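PDB 4HZI: ABC transporter ATP-binding protein from Leptospira interrogans serovar Copenhageni, which probably binds and hydrolyses ATP as the ATPase subunit of an orphan ABC transporter involved in manganese utilization and tolerance. Local coordinates for residues A[62-67]-A[235-240]; A[252-255]-A[259-262]. All blocks are in the same frame, centred on the assembly; numbering follows the deposited sequence.

Interaction 1: residues A[62-67]-A[235-240]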
loop_
_atom_site.group_PDB
_atom_site.type_symbol
_atom_site.label_atom_id
_atom_site.label_comp_id
_atom_site.label_asym_id
_atom_site.label_seq_id
_atom_site.Cartn_x
_atom_site.Cartn_y
_atom_site.Cartn_z
ATOM N N HIS A 62 -23.542 -3.205 -2.017
ATOM C CA HIS A 62 -22.148 -2.970 -1.689
ATOM C C HIS A 62 -21.403 -3.040 -3.041
ATOM O O HIS A 62 -21.319 -4.086 -3.684
ATOM C CB HIS A 62 -21.693 -4.009 -0.651
ATOM C CG HIS A 62 -22.409 -3.848 0.642
ATOM N ND1 HIS A 62 -22.212 -2.750 1.469
ATOM C CD2 HIS A 62 -23.433 -4.557 1.194
ATOM C CE1 HIS A 62 -23.027 -2.835 2.508
ATOM N NE2 HIS A 62 -23.777 -3.924 2.366
ATOM N N CYS A 63 -20.860 -1.887 -3.445
ATOM C CA CYS A 63 -20.233 -1.716 -4.744
ATOM C C CYS A 63 -18.756 -1.363 -4.568
ATOM O O CYS A 63 -18.422 -0.543 -3.739
ATOM C CB CYS A 63 -20.939 -0.590 -5.498
ATOM S SG CYS A 63 -20.305 -0.404 -7.194
ATOM N N VAL A 64 -17.881 -2.013 -5.308
ATOM C CA VAL A 64 -16.462 -1.690 -5.283
ATOM C C VAL A 64 -16.112 -0.832 -6.504
ATOM O O VAL A 64 -16.542 -1.122 -7.629
ATOM C CB VAL A 64 -15.548 -2.919 -5.420
ATOM C CG1 VAL A 64 -14.065 -2.550 -5.160
ATOM C CG2 VAL A 64 -15.956 -4.044 -4.571
ATOM N N LEU A 65 -15.270 0.169 -6.291
ATOM C CA LEU A 65 -14.629 0.911 -7.403
ATOM C C LEU A 65 -13.183 0.484 -7.447
ATOM O O LEU A 65 -12.395 0.785 -6.532
ATOM C CB LEU A 65 -14.759 2.409 -7.169
ATOM C CG LEU A 65 -14.135 3.407 -8.135
ATOM C CD1 LEU A 65 -14.893 3.398 -9.425
ATOM C CD2 LEU A 65 -14.156 4.828 -7.534
ATOM N N LEU A 66 -12.835 -0.313 -8.452
ATOM C CA LEU A 66 -11.480 -0.840 -8.612
ATOM C C LEU A 66 -10.808 -0.071 -9.744
ATOM O O LEU A 66 -11.328 0.005 -10.868
ATOM C CB LEU A 66 -11.470 -2.320 -8.940
ATOM C CG LEU A 66 -10.115 -2.998 -9.149
ATOM C CD1 LEU A 66 -9.276 -3.092 -7.869
ATOM C CD2 LEU A 66 -10.225 -4.400 -9.740
ATOM N N GLY A 67 -9.688 0.571 -9.431
ATOM C CA GLY A 67 -9.033 1.351 -10.475
ATOM C C GLY A 67 -7.541 1.310 -10.347
ATOM O O GLY A 67 -7.039 1.083 -9.290
ATOM N N GLU A 235 -7.230 -7.924 -3.725
ATOM C CA GLU A 235 -7.187 -8.769 -2.517
ATOM C C GLU A 235 -7.770 -8.137 -1.266
ATOM O O GLU A 235 -8.022 -8.840 -0.301
ATOM C CB GLU A 235 -5.758 -9.295 -2.216
ATOM C CG GLU A 235 -4.741 -8.222 -1.880
ATOM C CD GLU A 235 -4.098 -7.570 -3.129
ATOM O OE1 GLU A 235 -4.643 -7.586 -4.288
ATOM O OE2 GLU A 235 -2.996 -7.060 -2.940
ATOM N N GLU A 236 -8.013 -6.829 -1.296
ATOM C CA GLU A 236 -8.580 -6.075 -0.193
ATOM C C GLU A 236 -10.097 -6.078 -0.156
ATOM O O GLU A 236 -10.677 -5.371 0.681
ATOM C CB GLU A 236 -8.146 -4.607 -0.309
ATOM C CG GLU A 236 -6.693 -4.382 0.038
ATOM C CD GLU A 236 -6.222 -2.954 -0.178
ATOM O OE1 GLU A 236 -7.023 -2.045 -0.557
ATOM O OE2 GLU A 236 -5.039 -2.749 0.089
ATOM N N ILE A 237 -10.744 -6.767 -1.101
ATOM C CA ILE A 237 -12.202 -6.639 -1.280
ATOM C C ILE A 237 -12.917 -7.749 -0.524
ATOM O O ILE A 237 -12.814 -8.894 -0.905
ATOM C CB ILE A 237 -12.603 -6.753 -2.770
ATOM C CG1 ILE A 237 -11.951 -5.615 -3.566
ATOM C CG2 ILE A 237 -14.100 -6.655 -2.900
ATOM C CD1 ILE A 237 -12.007 -5.763 -5.055
ATOM N N PRO A 238 -13.721 -7.404 0.483
ATOM C CA PRO A 238 -14.450 -8.462 1.192
ATOM C C PRO A 238 -15.500 -9.156 0.339
ATOM O O PRO A 238 -16.032 -8.592 -0.633
ATOM C CB PRO A 238 -15.183 -7.722 2.311
ATOM C CG PRO A 238 -14.729 -6.349 2.309
ATOM C CD PRO A 238 -13.904 -6.080 1.079
ATOM N N ASP A 239 -15.887 -10.346 0.774
ATOM C CA ASP A 239 -16.859 -11.144 0.048
ATOM C C ASP A 239 -18.253 -10.568 -0.133
ATOM O O ASP A 239 -18.965 -10.986 -1.039
ATOM C CB ASP A 239 -16.987 -12.544 0.701
ATOM C CG ASP A 239 -17.717 -12.525 2.078
ATOM O OD1 ASP A 239 -17.964 -11.450 2.696
ATOM O OD2 ASP A 239 -18.044 -13.638 2.556
ATOM N N PHE A 240 -18.689 -9.627 0.691
ATOM C CA PHE A 240 -20.062 -9.147 0.534
ATOM C C PHE A 240 -20.256 -8.079 -0.584
ATOM O O PHE A 240 -21.342 -7.640 -0.828
ATOM C CB PHE A 240 -20.661 -8.681 1.850
ATOM C CG PHE A 240 -19.961 -7.559 2.506
ATOM C CD1 PHE A 240 -20.225 -6.234 2.146
ATOM C CD2 PHE A 240 -19.075 -7.789 3.520
ATOM C CE1 PHE A 240 -19.582 -5.184 2.766
ATOM C CE2 PHE A 240 -18.410 -6.747 4.143
ATOM C CZ PHE A 240 -18.644 -5.427 3.762
#
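His-62 and Phe-240 meet as a T-shaped aromatic pair, the edge of the phenyl ring directed at one face of the imidazole. The centroids of the His-62 and Phe-240 rings are 4.9 Å apart and their planes 80° apart. The touching edge is the CD1–CE1 side of Phe-240: CD1 reaches CG of His-62 at 3.6 Å, offset toward the rim of the imidazole, while CE1 of Phe-240 lies 3.8 Å from ND1 of His-62. With chi1 at 61°, CG of Phe-240 sits between the backbone N and the carbonyl carbon, which brings the ring edge to the imidazole though the side chain does not set out toward the strand. A hydrogen bond between ND1 of His-62 and Ser-227 OG helps to fix the rotation of the imidazole.

Two residues further along the strand, Val-64 packs on Ile-237 through both of its methyls. CG2 of Val-64 sits 3.6 Å from CG2 of Ile-237, and CG1 of Val-64 rests 3.8 Å from CD1 of Ile-237, a purely apolar contact. Both of these residues are buried, as is His-62, whereas Phe-240 is partly exposed and marks the solvent side of the contact. At the other end of the loop, Glu-235 packs on Glu-235 of the second subunit.

The strand 62-67 lies inside the mixed sheet, between parallel strands 227-231 and 243-248, and leads into a probable Walker A P-loop beginning at Gly-67. The loop 235-240 lies in the connection between those two flanking strands and covers one face of 62-67, with His-220 stacked on Phe-240 and Thr-231 of strand 227-231 touching both Val-64 and Ile-237.

Interaction 2: residues A[252-255]-A[259-262]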
loop_
_atom_site.group_PDB
_atom_site.type_symbol
_atom_site.label_atom_id
_atom_site.label_comp_id
_atom_site.label_asym_id
_atom_site.label_seq_id
_atom_site.Cartn_x
_atom_site.Cartn_y
_atom_site.Cartn_z
ATOM N N VAL A 252 -15.154 4.434 -17.213
ATOM C CA VAL A 252 -15.666 3.162 -16.721
ATOM C C VAL A 252 -15.404 2.109 -17.807
ATOM O O VAL A 252 -15.953 2.242 -18.903
ATOM C CB VAL A 252 -17.137 3.289 -16.395
ATOM C CG1 VAL A 252 -17.758 1.933 -16.060
ATOM C CG2 VAL A 252 -17.349 4.209 -15.238
ATOM N N ILE A 253 -14.549 1.133 -17.497
ATOM C CA ILE A 253 -14.164 -0.021 -18.359
ATOM C C ILE A 253 -15.348 -1.050 -18.323
ATOM O O ILE A 253 -15.742 -1.610 -19.354
ATOM C CB ILE A 253 -12.830 -0.659 -17.824
ATOM C CG1 ILE A 253 -11.614 0.214 -18.140
ATOM C CG2 ILE A 253 -12.518 -2.035 -18.390
ATOM C CD1 ILE A 253 -11.765 1.047 -19.399
ATOM N N HIS A 254 -15.938 -1.247 -17.145
ATOM C CA HIS A 254 -17.127 -2.106 -16.990
ATOM C C HIS A 254 -17.822 -1.768 -15.658
ATOM O O HIS A 254 -17.161 -1.313 -14.700
ATOM C CB HIS A 254 -16.771 -3.630 -17.083
ATOM C CG HIS A 254 -17.956 -4.458 -17.507
ATOM N ND1 HIS A 254 -18.774 -5.113 -16.612
ATOM C CD2 HIS A 254 -18.538 -4.609 -18.721
ATOM C CE1 HIS A 254 -19.776 -5.682 -17.266
ATOM N NE2 HIS A 254 -19.665 -5.377 -18.543
ATOM N N PHE A 255 -19.145 -1.915 -15.634
ATOM C CA PHE A 255 -19.952 -1.763 -14.448
ATOM C C PHE A 255 -20.920 -2.938 -14.455
ATOM O O PHE A 255 -21.569 -3.218 -15.484
ATOM C CB PHE A 255 -20.748 -0.448 -14.462
ATOM C CG PHE A 255 -21.903 -0.397 -13.488
ATOM C CD1 PHE A 255 -21.699 -0.645 -12.133
ATOM C CD2 PHE A 255 -23.177 -0.123 -13.906
ATOM C CE1 PHE A 255 -22.750 -0.640 -11.243
ATOM C CE2 PHE A 255 -24.241 -0.111 -13.011
ATOM C CZ PHE A 255 -24.027 -0.356 -11.680
ATOM N N GLU A 259 -18.907 -10.676 -10.441
ATOM C CA GLU A 259 -18.372 -11.825 -11.219
ATOM C C GLU A 259 -18.228 -11.504 -12.702
ATOM O O GLU A 259 -17.352 -12.045 -13.387
ATOM C CB GLU A 259 -19.232 -13.120 -11.100
ATOM C CG GLU A 259 -20.040 -13.305 -9.826
ATOM C CD GLU A 259 -21.396 -12.569 -9.867
ATOM O OE1 GLU A 259 -22.415 -13.065 -10.467
ATOM O OE2 GLU A 259 -21.443 -11.476 -9.266
ATOM N N GLU A 260 -19.094 -10.634 -13.209
ATOM C CA GLU A 260 -19.033 -10.193 -14.604
ATOM C C GLU A 260 -17.871 -9.248 -14.757
ATOM O O GLU A 260 -17.104 -9.343 -15.723
ATOM C CB GLU A 260 -20.362 -9.469 -14.917
ATOM C CG GLU A 260 -20.588 -9.006 -16.353
ATOM C CD GLU A 260 -21.919 -8.314 -16.502
ATOM O OE1 GLU A 260 -22.939 -9.020 -16.673
ATOM O OE2 GLU A 260 -21.994 -7.032 -16.435
ATOM N N CYS A 261 -17.695 -8.313 -13.802
ATOM C CA CYS A 261 -16.555 -7.391 -13.925
ATOM C C CYS A 261 -15.215 -8.055 -13.746
ATOM O O CYS A 261 -14.240 -7.640 -14.354
ATOM C CB CYS A 261 -16.613 -6.285 -12.891
ATOM S SG CYS A 261 -17.973 -5.215 -13.089
ATOM N N PHE A 262 -15.151 -9.060 -12.866
ATOM C CA PHE A 262 -13.876 -9.640 -12.490
ATOM C C PHE A 262 -13.542 -10.889 -13.276
ATOM O O PHE A 262 -12.869 -11.765 -12.758
ATOM C CB PHE A 262 -13.812 -9.932 -11.000
ATOM C CG PHE A 262 -13.586 -8.705 -10.122
ATOM C CD1 PHE A 262 -13.794 -7.433 -10.586
ATOM C CD2 PHE A 262 -13.133 -8.870 -8.835
ATOM C CE1 PHE A 262 -13.612 -6.328 -9.755
ATOM C CE2 PHE A 262 -12.942 -7.779 -7.993
ATOM C CZ PHE A 262 -13.188 -6.502 -8.453
#
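The chain turns a corner at Ile-253, runs on as strand through His-254 and Phe-255, and soon comes back as a short helix that brings the CA of Cys-261 to 6.1 Å from that of His-254. His-254 directs its side chain at this helix, with CG anti to the backbone N; chi1 of -156° carries the imidazole to the helix, where its rim meets Cys-261. The thiol sulfur approaches in the plane of the ring: SG of Cys-261 is 3.6 Å from ND1 of His-254 and 4.7 Å from the centroid of that imidazole, 90° off the ring normal. This is a sulfur-aromatic contact made at the edge, with neither face of the imidazole used by the sulfur. The same SG of Cys-261 also lies 4.0 Å from the backbone C of Phe-255, so the cysteine packs against the main chain of the strand as well as against the histidine.

Together the segments form a strand-turn-helix passage at the edge of the mixed sheet, in the ABC ATPase fold: strand 251-255 is the outermost strand of that sheet, antiparallel to 243-248, and helix 258-261 follows it almost at once. Backbone hydrogen bonds between Leu-246 and both Ile-253 and His-254 join it to strand 243-248.

Glu-260 reaches the imidazole from the exposed flank of the helix. Its chain is extended beyond CG, and CG of Glu-260 lies 3.5 Å from CE1 of His-254, but the still closer placement of the carboxylate is doubtful. Phe-255 points its side chain the other way, onto Phe-55 of strand 53-58, while Asn-266 of helix 264-271 touches His-254 and donates a hydrogen bond to the backbone O of Glu-260.

How the interactions relate
Interactions 1 and 2 have centres about 12 Å apart and follow one another along the chain, the second opening after the first has closed. Both reach the mixed sheet: interaction 1 uses its inner strand 62-67, interaction 2 its outermost strand 251-255, and strand 243-248 lies between them. They touch through Phe-262, whose CZ lies 3.7 Å from CD1 of Ile-237 and 3.9 Å from CD2 of Leu-66. Leu-267 of helix 264-271 packs on both Leu-66 and Phe-262. Phe-262, at the end of the short helix, therefore links the region beside the edge strand to the packing on the strand that leads into the probable P-loop.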